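Local coordinates for protein arginase (RocF) (Helicobacter pylori, PDB 4G3H) that probably hydrolyses L-arginine to L-ornithine and urea, using two manganese ions bound in each subunit, at residues Glu82-Met94 and Asp272-Pro284. Numbering follows the deposited sequence.
Sequences EFPLILSSEHANM and DRLKAVEVTEYNP
Strands 84-87 and 274-280 run parallel, 21° apart; I86 is gripped through both its backbone groups, its N donating to V277 O (2.8 Å) and its O accepting from V279 N (2.9 Å). At the start of the pair F83 turns its ring edge to V277 CG2, 3.6 Å from CZ, while P84 CG packs on A276 CB. Further along, toward the C-terminal ends of the pair, polar groups take over. S88 OG donates to E278 OE2 on the anti side, somewhat out of the carboxylate plane; the 2.5 Å is doubtfully short. M94 CG packs against the other oxygen, OE1, which is hydrogen-bonded to Y230 OH. E281, its chain bent about the CB-CG bond (chi2 -63°), curls OE2 back to accept from H91 N at 2.7 Å. T280 CG2 sits squarely over one face of the H91 imidazole, 3.6 Å from its centroid; the ring of Y114 also meets it, the planes nearly parallel. H91 reaches a manganese beside D116 and D120, so this end of the contact builds part of the metal site at the C-terminal edge of the arginase sheet. The pair lies centrally in that sheet, between strands 2-8 and 228-234; helix 59-78 covers P84, I86 and A276, and helix 293-309 covers F83, L85 and V279.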
# COMPACT_ATOMS: atom_id res chain seq x y z
N GLU A 82 5.37 8.89 16.01
CA GLU A 82 5.92 7.56 15.79
C GLU A 82 5.68 7.01 14.38
O GLU A 82 4.60 7.16 13.82
CB GLU A 82 5.32 6.62 16.84
CG GLU A 82 6.25 5.50 17.25
CD GLU A 82 6.01 5.07 18.67
OE1 GLU A 82 6.60 4.05 19.09
OE2 GLU A 82 5.24 5.76 19.37
N PHE A 83 6.71 6.37 13.82
CA PHE A 83 6.64 5.80 12.48
C PHE A 83 5.62 4.67 12.41
O PHE A 83 5.63 3.76 13.23
CB PHE A 83 8.00 5.27 12.04
CG PHE A 83 8.08 4.98 10.57
CD1 PHE A 83 8.44 5.98 9.67
CD2 PHE A 83 7.74 3.73 10.08
CE1 PHE A 83 8.45 5.73 8.30
CE2 PHE A 83 7.74 3.47 8.71
CZ PHE A 83 8.09 4.47 7.82
N PRO A 84 4.72 4.71 11.41
CA PRO A 84 3.71 3.66 11.30
C PRO A 84 3.97 2.58 10.25
O PRO A 84 4.27 2.87 9.09
CB PRO A 84 2.45 4.44 10.99
CG PRO A 84 2.99 5.46 10.00
CD PRO A 84 4.33 5.89 10.61
N LEU A 85 3.87 1.32 10.68
CA LEU A 85 4.02 0.20 9.76
C LEU A 85 2.58 -0.31 9.63
O LEU A 85 1.98 -0.74 10.61
CB LEU A 85 4.92 -0.89 10.36
CG LEU A 85 4.95 -2.17 9.51
CD1 LEU A 85 5.33 -1.85 8.08
CD2 LEU A 85 5.94 -3.14 10.13
N ILE A 86 2.04 -0.24 8.42
CA ILE A 86 0.66 -0.63 8.19
C ILE A 86 0.41 -1.90 7.39
O ILE A 86 0.74 -1.97 6.20
CB ILE A 86 -0.09 0.53 7.49
CG1 ILE A 86 0.12 1.83 8.27
CG2 ILE A 86 -1.58 0.20 7.39
CD1 ILE A 86 -0.13 3.06 7.45
N LEU A 87 -0.12 -2.84 8.00
CA LEU A 87 -0.65 -3.99 7.40
C LEU A 87 -2.09 -3.90 6.99
O LEU A 87 -2.86 -4.18 7.65
CB LEU A 87 -0.25 -5.27 8.11
CG LEU A 87 1.02 -5.37 8.86
CD1 LEU A 87 1.17 -6.25 9.75
CD2 LEU A 87 1.98 -5.54 8.06
N SER A 88 -2.25 -3.51 5.80
CA SER A 88 -3.42 -3.19 5.12
C SER A 88 -4.46 -4.24 4.76
O SER A 88 -5.39 -3.95 4.47
CB SER A 88 -3.21 -2.17 4.07
OG SER A 88 -2.74 -2.60 3.00
N SER A 89 -4.00 -5.47 4.76
CA SER A 89 -4.56 -6.67 4.41
C SER A 89 -4.77 -6.79 2.93
O SER A 89 -4.23 -7.40 2.46
CB SER A 89 -5.87 -6.93 5.12
OG SER A 89 -6.36 -8.10 5.02
N GLU A 90 -5.57 -6.00 2.38
CA GLU A 90 -5.86 -5.88 1.02
C GLU A 90 -5.57 -4.55 0.41
O GLU A 90 -5.79 -3.67 1.01
CB GLU A 90 -7.23 -6.46 0.70
CG GLU A 90 -8.36 -5.87 1.27
CD GLU A 90 -9.64 -6.62 0.95
OE1 GLU A 90 -9.93 -7.71 1.35
OE2 GLU A 90 -10.43 -6.05 0.35
N HIS A 91 -4.96 -4.51 -0.77
CA HIS A 91 -4.61 -3.22 -1.33
C HIS A 91 -5.73 -2.21 -1.48
O HIS A 91 -5.48 -1.01 -1.42
CB HIS A 91 -3.89 -3.39 -2.68
CG HIS A 91 -2.63 -2.59 -2.77
ND1 HIS A 91 -2.35 -1.55 -1.92
CD2 HIS A 91 -1.57 -2.69 -3.61
CE1 HIS A 91 -1.17 -1.04 -2.22
NE2 HIS A 91 -0.68 -1.72 -3.24
N ALA A 92 -6.96 -2.67 -1.65
CA ALA A 92 -8.07 -1.73 -1.79
C ALA A 92 -8.17 -0.80 -0.59
O ALA A 92 -8.63 0.33 -0.73
CB ALA A 92 -9.39 -2.49 -1.98
N ASN A 93 -7.72 -1.26 0.58
CA ASN A 93 -7.78 -0.44 1.80
C ASN A 93 -6.83 0.76 1.75
O ASN A 93 -6.92 1.67 2.57
CB ASN A 93 -7.46 -1.27 3.04
CG ASN A 93 -8.51 -2.33 3.32
OD1 ASN A 93 -9.69 -2.12 3.07
ND2 ASN A 93 -8.08 -3.46 3.87
N MET A 94 -5.92 0.74 0.78
CA MET A 94 -4.95 1.82 0.63
C MET A 94 -5.65 3.16 0.42
O MET A 94 -5.15 4.20 0.83
CB MET A 94 -4.01 1.51 -0.54
CG MET A 94 -2.93 2.55 -0.81
SD MET A 94 -3.42 3.81 -2.02
CE MET A 94 -1.94 4.85 -2.04
N ASP A 272 14.60 10.29 5.16
CA ASP A 272 14.13 11.55 5.75
C ASP A 272 12.68 11.94 5.48
O ASP A 272 12.01 12.47 6.36
CB ASP A 272 15.04 12.70 5.31
CG ASP A 272 16.28 12.81 6.16
OD1 ASP A 272 17.02 11.81 6.28
OD2 ASP A 272 16.52 13.90 6.73
N ARG A 273 12.20 11.70 4.26
CA ARG A 273 10.83 12.09 3.93
C ARG A 273 9.79 10.97 3.99
O ARG A 273 8.59 11.23 3.86
CB ARG A 273 10.81 12.75 2.55
CG ARG A 273 11.55 14.08 2.49
CD ARG A 273 11.57 14.65 1.07
NE ARG A 273 12.40 13.83 0.17
CZ ARG A 273 12.47 14.00 -1.15
NH1 ARG A 273 11.76 14.95 -1.75
NH2 ARG A 273 13.25 13.21 -1.87
N LEU A 274 10.23 9.73 4.19
CA LEU A 274 9.31 8.59 4.27
C LEU A 274 8.57 8.68 5.60
O LEU A 274 9.19 8.58 6.66
CB LEU A 274 10.09 7.27 4.21
CG LEU A 274 9.28 5.96 4.24
CD1 LEU A 274 8.38 5.88 3.01
CD2 LEU A 274 10.23 4.78 4.26
N LYS A 275 7.25 8.85 5.55
CA LYS A 275 6.45 8.96 6.77
C LYS A 275 5.57 7.74 7.06
O LYS A 275 4.95 7.66 8.12
CB LYS A 275 5.58 10.23 6.73
CG LYS A 275 6.39 11.51 6.57
CD LYS A 275 7.44 11.61 7.67
CE LYS A 275 8.43 12.73 7.39
NZ LYS A 275 9.53 12.76 8.40
N ALA A 276 5.51 6.80 6.13
CA ALA A 276 4.72 5.60 6.36
C ALA A 276 5.02 4.49 5.37
O ALA A 276 5.41 4.75 4.23
CB ALA A 276 3.22 5.93 6.32
N VAL A 277 4.85 3.25 5.83
CA VAL A 277 5.05 2.10 4.98
C VAL A 277 3.88 1.14 5.15
O VAL A 277 3.48 0.80 6.27
CB VAL A 277 6.35 1.34 5.29
CG1 VAL A 277 6.44 0.12 4.39
CG2 VAL A 277 7.56 2.26 5.06
N GLU A 278 3.32 0.73 4.02
CA GLU A 278 2.20 -0.19 3.98
C GLU A 278 2.64 -1.47 3.25
O GLU A 278 3.20 -1.39 2.15
CB GLU A 278 1.04 0.46 3.20
CG GLU A 278 -0.21 -0.40 3.05
CD GLU A 278 -1.08 0.03 1.87
OE1 GLU A 278 -0.93 1.18 1.40
OE2 GLU A 278 -1.92 -0.78 1.42
N VAL A 279 2.42 -2.62 3.87
CA VAL A 279 2.77 -3.90 3.24
C VAL A 279 1.45 -4.64 3.19
O VAL A 279 0.76 -4.77 4.20
CB VAL A 279 3.82 -4.70 4.05
CG1 VAL A 279 4.14 -6.01 3.32
CG2 VAL A 279 5.10 -3.88 4.19
N THR A 280 1.08 -5.11 2.01
CA THR A 280 -0.23 -5.73 1.85
C THR A 280 -0.27 -6.95 0.94
O THR A 280 0.72 -7.31 0.30
CB THR A 280 -1.20 -4.66 1.28
OG1 THR A 280 -2.55 -5.11 1.38
CG2 THR A 280 -0.86 -4.39 -0.19
N GLU A 281 -1.44 -7.58 0.90
CA GLU A 281 -1.69 -8.75 0.07
C GLU A 281 -0.91 -10.01 0.44
O GLU A 281 -0.36 -10.70 -0.42
CB GLU A 281 -1.45 -8.42 -1.41
CG GLU A 281 -2.41 -7.37 -1.99
CD GLU A 281 -3.88 -7.81 -1.98
OE1 GLU A 281 -4.14 -9.03 -1.94
OE2 GLU A 281 -4.77 -6.94 -2.04
N TYR A 282 -0.84 -10.29 1.74
CA TYR A 282 -0.20 -11.51 2.18
C TYR A 282 -1.36 -12.45 2.47
O TYR A 282 -2.12 -12.23 3.40
CB TYR A 282 0.62 -11.29 3.46
CG TYR A 282 1.11 -12.59 4.05
CD1 TYR A 282 1.79 -13.52 3.27
CD2 TYR A 282 0.87 -12.90 5.38
CE1 TYR A 282 2.21 -14.73 3.79
CE2 TYR A 282 1.29 -14.12 5.92
CZ TYR A 282 1.96 -15.03 5.11
OH TYR A 282 2.37 -16.23 5.63
N ASN A 283 -1.51 -13.48 1.64
CA ASN A 283 -2.59 -14.45 1.82
C ASN A 283 -2.00 -15.85 1.88
O ASN A 283 -1.84 -16.53 0.87
CB ASN A 283 -3.57 -14.36 0.65
CG ASN A 283 -4.82 -15.19 0.88
OD1 ASN A 283 -4.80 -16.17 1.63
ND2 ASN A 283 -5.92 -14.82 0.22
N PRO A 284 -1.67 -16.32 3.09
CA PRO A 284 -1.09 -17.65 3.27
C PRO A 284 -2.01 -18.82 2.91
O PRO A 284 -1.52 -19.92 2.63
CB PRO A 284 -0.70 -17.66 4.75
CG PRO A 284 -1.76 -16.83 5.37
CD PRO A 284 -1.88 -15.66 4.40
O HOH W 1 -2.13 -9.16 3.82
O HOH W 2 -1.27 -6.61 5.26